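Local coordinates for aminopeptidase N family protein (Idiomarina loihiensis L2TR, PDB 4FGM) that probably acts as a zinc-dependent aminopeptidase of the M61 family, trimming residues from the amino ends of peptides, at residues D314-H319 / K582-P587; S386-L391 / K398-R403. All coordinates share one frame; numbering follows the deposited sequence.

Interaction 1: residues D314-H319 / K582-P587; sequences DDYLLH and KGWLTP
Y316 and H319 both hold their rings anti to the backbone N (chi1 -177° and 167°), and from one side of helix 308-320 they reach two successive links of the irregular segment 582-587. Y316 gives its hydroxyl hydrogen to the backbone carbonyl of W584, OH to O 2.9 Å, arriving in the carbonyl plane on a lone pair. The same hydroxyl lies 3.3 Å from CD1 of W584, and the phenol and the five-membered ring of the indole stand nearly parallel, planes at 23°, but offset so far that little of one ring lies over the other. H319 works from its ring edge: T586 N donates to NE2 at 2.9 Å in a nearly straight bond, with the donor essentially in the imidazole plane. L585 fills the corner between the two rings, its CD2 lying 3.7 Å from CD2 of H319 and 4.1 Å from CE1 of Y316. Outside the segments, ND1 of H319 bonds to the carbonyl of I324, NE1 of W584 to the hydroxyl of Y312, and R392 adds a weak bond to OH of Y316. With NE2 accepting and ND1 facing a carbonyl oxygen, H319 is probably neutral with its hydrogen on ND1, its ring rotation fixed from both ends; both cross-segment hydrogen bonds use backbone groups of 582-587, while W584 and L585 add apolar contact.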
loop_
_atom_site.group_PDB
_atom_site.type_symbol
_atom_site.label_atom_id
_atom_site.label_comp_id
_atom_site.label_asym_id
_atom_site.label_seq_id
_atom_site.Cartn_x
_atom_site.Cartn_y
_atom_site.Cartn_z
ATOM N N ASP A 314 11.477 -2.417 0.008
ATOM C CA ASP A 314 10.783 -3.257 -0.974
ATOM C C ASP A 314 11.556 -3.357 -2.293
ATOM O O ASP A 314 11.597 -4.420 -2.910
ATOM C CB ASP A 314 9.333 -2.791 -1.232
ATOM C CG ASP A 314 9.219 -1.307 -1.571
ATOM O OD1 ASP A 314 10.189 -0.709 -2.088
ATOM O OD2 ASP A 314 8.129 -0.741 -1.335
ATOM N N ASP A 315 12.181 -2.262 -2.714
ATOM C CA ASP A 315 12.968 -2.268 -3.945
ATOM C C ASP A 315 14.418 -2.688 -3.683
ATOM O O ASP A 315 14.973 -3.526 -4.394
ATOM C CB ASP A 315 12.964 -0.885 -4.607
ATOM C CG ASP A 315 11.593 -0.478 -5.111
ATOM O OD1 ASP A 315 10.900 -1.341 -5.685
ATOM O OD2 ASP A 315 11.219 0.704 -4.951
ATOM N N TYR A 316 15.024 -2.102 -2.654
ATOM C CA TYR A 316 16.411 -2.392 -2.319
ATOM C C TYR A 316 16.670 -3.882 -2.073
ATOM O O TYR A 316 17.618 -4.453 -2.619
ATOM C CB TYR A 316 16.829 -1.567 -1.099
ATOM C CG TYR A 316 18.279 -1.748 -0.717
ATOM C CD1 TYR A 316 19.301 -1.472 -1.629
ATOM C CD2 TYR A 316 18.633 -2.229 0.546
ATOM C CE1 TYR A 316 20.638 -1.677 -1.296
ATOM C CE2 TYR A 316 19.967 -2.435 0.892
ATOM C CZ TYR A 316 20.966 -2.160 -0.032
ATOM O OH TYR A 316 22.284 -2.375 0.309
ATOM N N LEU A 317 15.828 -4.513 -1.261
ATOM C CA LEU A 317 15.991 -5.938 -0.968
ATOM C C LEU A 317 15.854 -6.795 -2.227
ATOM O O LEU A 317 16.318 -7.935 -2.269
ATOM C CB LEU A 317 14.973 -6.380 0.089
ATOM C CG LEU A 317 15.193 -5.765 1.474
ATOM C CD1 LEU A 317 14.227 -6.402 2.463
ATOM C CD2 LEU A 317 16.647 -5.988 1.923
ATOM N N LEU A 318 15.211 -6.241 -3.251
ATOM C CA LEU A 318 15.031 -6.948 -4.514
ATOM C C LEU A 318 16.383 -7.055 -5.221
ATOM O O LEU A 318 16.660 -8.032 -5.928
ATOM C CB LEU A 318 14.022 -6.194 -5.385
ATOM C CG LEU A 318 12.759 -6.938 -5.842
ATOM C CD1 LEU A 318 12.063 -7.639 -4.681
ATOM C CD2 LEU A 318 11.822 -5.937 -6.478
ATOM N N HIS A 319 17.227 -6.046 -5.026
ATOM C CA HIS A 319 18.561 -6.038 -5.626
ATOM C C HIS A 319 19.507 -6.827 -4.733
ATOM O O HIS A 319 20.365 -7.568 -5.213
ATOM C CB HIS A 319 19.096 -4.612 -5.760
ATOM C CG HIS A 319 20.560 -4.548 -6.071
ATOM N ND1 HIS A 319 21.087 -4.997 -7.261
ATOM C CD2 HIS A 319 21.609 -4.125 -5.326
ATOM C CE1 HIS A 319 22.404 -4.857 -7.238
ATOM N NE2 HIS A 319 22.744 -4.332 -6.077
ATOM N N LYS A 582 31.076 0.129 -2.124
ATOM C CA LYS A 582 31.316 -0.506 -0.834
ATOM C C LYS A 582 30.226 -1.491 -0.422
ATOM O O LYS A 582 29.841 -1.547 0.748
ATOM C CB LYS A 582 31.469 0.551 0.263
ATOM C CG LYS A 582 32.891 0.754 0.758
ATOM C CD LYS A 582 33.588 1.900 0.044
ATOM C CE LYS A 582 34.841 2.350 0.805
ATOM N NZ LYS A 582 35.886 1.287 0.918
ATOM N N GLY A 583 29.725 -2.264 -1.379
ATOM C CA GLY A 583 28.699 -3.243 -1.055
ATOM C C GLY A 583 27.267 -2.748 -0.926
ATOM O O GLY A 583 26.359 -3.555 -0.721
ATOM N N TRP A 584 27.040 -1.442 -1.020
ATOM C CA TRP A 584 25.674 -0.949 -0.930
ATOM C C TRP A 584 24.933 -1.474 -2.149
ATOM O O TRP A 584 23.760 -1.834 -2.071
ATOM C CB TRP A 584 25.633 0.571 -0.920
ATOM C CG TRP A 584 24.244 1.101 -1.030
ATOM C CD1 TRP A 584 23.175 0.764 -0.250
ATOM C CD2 TRP A 584 23.765 2.069 -1.972
ATOM N NE1 TRP A 584 22.057 1.463 -0.649
ATOM C CE2 TRP A 584 22.390 2.268 -1.705
ATOM C CE3 TRP A 584 24.360 2.782 -3.020
ATOM C CZ2 TRP A 584 21.605 3.159 -2.442
ATOM C CZ3 TRP A 584 23.579 3.667 -3.754
ATOM C CH2 TRP A 584 22.215 3.844 -3.462
ATOM N N LEU A 585 25.635 -1.510 -3.277
ATOM C CA LEU A 585 25.077 -2.024 -4.519
ATOM C C LEU A 585 26.109 -2.956 -5.144
ATOM O O LEU A 585 27.305 -2.830 -4.893
ATOM C CB LEU A 585 24.755 -0.888 -5.500
ATOM C CG LEU A 585 23.703 0.151 -5.106
ATOM C CD1 LEU A 585 23.514 1.142 -6.248
ATOM C CD2 LEU A 585 22.394 -0.540 -4.777
ATOM N N THR A 586 25.633 -3.895 -5.951
ATOM C CA THR A 586 26.500 -4.848 -6.626
ATOM C C THR A 586 26.465 -4.576 -8.127
ATOM O O THR A 586 25.435 -4.752 -8.773
ATOM C CB THR A 586 26.030 -6.287 -6.369
ATOM O OG1 THR A 586 26.120 -6.576 -4.968
ATOM C CG2 THR A 586 26.878 -7.271 -7.156
ATOM N N PRO A 587 27.594 -4.141 -8.700
ATOM C CA PRO A 587 27.701 -3.838 -10.132
ATOM C C PRO A 587 27.698 -5.074 -11.029
ATOM O O PRO A 587 27.874 -6.178 -10.472
ATOM C CB PRO A 587 29.010 -3.072 -10.213
ATOM C CG PRO A 587 29.841 -3.767 -9.176
ATOM C CD PRO A 587 28.874 -3.887 -8.015
#

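Interaction 2: residues S386-L391 / K398-R403; sequences SLDLML and KLTLAR
Segment 386-391 is regular helix, whereas 398-403 runs extended through L399 and T400 before turning into helix 401-413, and the two backbones come close where the CA atoms of D388 and L401 lie 4.5 Å apart. T400 is the N-cap residue: its OG1 accepts from N of R403 at 3.1 Å. The N-H of L401, the residue after the cap, is taken by a side chain from helix 378-394. D388 swings its carboxylate out with CG anti to its own N (chi1 -157°), and OD1 receives L401 N at 2.8 Å along an almost straight line (176°). The donor comes from well above the carboxylate plane, 52° out of it, and CB of L401 rests 3.5 Å from CG of D388, so the acid lies against the first helical residue as well as bonding to it. OD1 also forms a salt bridge with R392, while OD2 is hydrogen-bonded to the hydroxyl of Y312; this buried charge is thus shared among three partners, and the helix start would probably stabilise it further. With an alanine at D388, the L401 N-H would probably lose its acceptor, the Y312 hydroxyl its carboxylate partner, and R392 a charged mate. Farther along, L391 meets L399 obliquely, CG to CD2 3.9 Å, and CB of L387 lies 4.3 Å from CD1 of L401. Just beyond helix 378-394, OG of S395 hydrogen-bonds to O of L391 and N of L399, tying the helix end to the connection. A short connection joins helices 378-394 and 401-413 here, with L401 packed also on M309, Y312 and F313 of helix 308-320, L387 on F439 of helix 437-445, and L399 on Y431.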
loop_
_atom_site.group_PDB
_atom_site.type_symbol
_atom_site.label_atom_id
_atom_site.label_comp_id
_atom_site.label_asym_id
_atom_site.label_seq_id
_atom_site.Cartn_x
_atom_site.Cartn_y
_atom_site.Cartn_z
ATOM N N SER A 386 18.974 7.962 2.973
ATOM C CA SER A 386 19.960 8.831 3.597
ATOM C C SER A 386 20.582 8.176 4.825
ATOM O O SER A 386 21.804 8.124 4.954
ATOM C CB SER A 386 19.314 10.159 3.993
ATOM O OG SER A 386 18.701 10.784 2.878
ATOM N N LEU A 387 19.738 7.673 5.721
ATOM C CA LEU A 387 20.220 7.025 6.937
ATOM C C LEU A 387 21.133 5.841 6.630
ATOM O O LEU A 387 22.174 5.670 7.263
ATOM C CB LEU A 387 19.043 6.556 7.796
ATOM C CG LEU A 387 18.142 7.618 8.429
ATOM C CD1 LEU A 387 16.981 6.937 9.144
ATOM C CD2 LEU A 387 18.941 8.463 9.413
ATOM N N ASP A 388 20.749 5.027 5.657
ATOM C CA ASP A 388 21.555 3.868 5.303
ATOM C C ASP A 388 22.949 4.304 4.848
ATOM O O ASP A 388 23.955 3.736 5.263
ATOM C CB ASP A 388 20.866 3.062 4.197
ATOM C CG ASP A 388 21.312 1.610 4.167
ATOM O OD1 ASP A 388 22.091 1.200 5.054
ATOM O OD2 ASP A 388 20.875 0.873 3.260
ATOM N N LEU A 389 23.002 5.318 3.995
ATOM C CA LEU A 389 24.272 5.820 3.490
ATOM C C LEU A 389 25.076 6.531 4.576
ATOM O O LEU A 389 26.286 6.339 4.691
ATOM C CB LEU A 389 24.018 6.756 2.305
ATOM C CG LEU A 389 24.109 6.138 0.900
ATOM C CD1 LEU A 389 23.735 4.670 0.911
ATOM C CD2 LEU A 389 23.215 6.918 -0.041
HETATM N N MSE A 390 24.399 7.344 5.378
HETATM C CA MSE A 390 25.062 8.070 6.448
HETATM C C MSE A 390 25.641 7.137 7.511
HETATM O O MSE A 390 26.789 7.294 7.923
HETATM C CB MSE A 390 24.089 9.048 7.089
HETATM C CG MSE A 390 23.806 10.262 6.226
HETATM SE SE MSE A 390 22.470 11.412 7.000
HETATM C CE MSE A 390 23.556 12.354 8.297
ATOM N N LEU A 391 24.843 6.169 7.947
ATOM C CA LEU A 391 25.279 5.209 8.950
ATOM C C LEU A 391 26.474 4.401 8.446
ATOM O O LEU A 391 27.360 4.038 9.217
ATOM C CB LEU A 391 24.125 4.264 9.307
ATOM C CG LEU A 391 23.253 4.575 10.530
ATOM C CD1 LEU A 391 23.147 6.064 10.773
ATOM C CD2 LEU A 391 21.881 3.967 10.312
ATOM N N LYS A 398 30.158 -0.581 8.819
ATOM C CA LYS A 398 29.890 -1.672 9.742
ATOM C C LYS A 398 28.436 -1.701 10.182
ATOM O O LYS A 398 27.907 -2.759 10.526
ATOM C CB LYS A 398 30.821 -1.586 10.958
ATOM C CG LYS A 398 32.264 -1.904 10.603
ATOM C CD LYS A 398 32.328 -3.175 9.758
ATOM C CE LYS A 398 33.606 -3.255 8.941
ATOM N NZ LYS A 398 33.485 -4.255 7.839
ATOM N N LEU A 399 27.792 -0.539 10.153
ATOM C CA LEU A 399 26.393 -0.430 10.545
ATOM C C LEU A 399 25.545 0.002 9.354
ATOM O O LEU A 399 25.785 1.058 8.769
ATOM C CB LEU A 399 26.242 0.596 11.669
ATOM C CG LEU A 399 24.829 0.859 12.187
ATOM C CD1 LEU A 399 24.356 -0.338 12.998
ATOM C CD2 LEU A 399 24.821 2.113 13.044
ATOM N N THR A 400 24.563 -0.821 8.991
ATOM C CA THR A 400 23.666 -0.506 7.880
ATOM C C THR A 400 22.284 -0.204 8.451
ATOM O O THR A 400 22.018 -0.496 9.618
ATOM C CB THR A 400 23.529 -1.693 6.894
ATOM O OG1 THR A 400 23.055 -2.847 7.598
ATOM C CG2 THR A 400 24.855 -2.002 6.229
ATOM N N LEU A 401 21.409 0.394 7.640
ATOM C CA LEU A 401 20.050 0.686 8.096
ATOM C C LEU A 401 19.345 -0.651 8.339
ATOM O O LEU A 401 18.501 -0.767 9.236
ATOM C CB LEU A 401 19.269 1.503 7.052
ATOM C CG LEU A 401 17.771 1.747 7.328
ATOM C CD1 LEU A 401 17.573 2.569 8.599
ATOM C CD2 LEU A 401 17.147 2.457 6.136
ATOM N N ALA A 402 19.691 -1.657 7.536
ATOM C CA ALA A 402 19.097 -2.979 7.696
ATOM C C ALA A 402 19.392 -3.472 9.114
ATOM O O ALA A 402 18.492 -3.939 9.815
ATOM C CB ALA A 402 19.662 -3.950 6.665
ATOM N N ARG A 403 20.649 -3.345 9.537
ATOM C CA ARG A 403 21.039 -3.768 10.876
ATOM C C ARG A 403 20.216 -3.017 11.924
ATOM O O ARG A 403 19.766 -3.599 12.911
ATOM C CB ARG A 403 22.534 -3.527 11.108
ATOM C CG ARG A 403 22.961 -3.869 12.524
ATOM C CD ARG A 403 24.374 -4.423 12.615
ATOM N NE ARG A 403 24.596 -5.033 13.925
ATOM C CZ ARG A 403 23.962 -6.118 14.364
ATOM N NH1 ARG A 403 23.065 -6.727 13.599
ATOM N NH2 ARG A 403 24.211 -6.590 15.576
#

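How the interactions relate
Both segments of interaction 2 fall, in sequence, between the two segments of interaction 1, and the centres of the two contacts lie 13 Å apart. They touch directly: CE2 of W584 packs 3.8 Å from CD1 of L389, and CE2 of Y316 lies 4.2 Å from OD2 of D388. The hydroxyl of Y312 hydrogen-bonds to NE1 of W584 and OD2 of D388, linking the two, and R392 forms a salt bridge with D388 and a weak hydrogen bond to OH of Y316. Helix 308-320 supplies one side of interaction 1, packs against L401 of interaction 2 and leads on to the metal: D314 bonds to ND1 of the zinc ligand H273, a second-shell link, and the Y316 side chain is about 11 Å from that of H273. Interaction 2 itself stands away from the annotated sites.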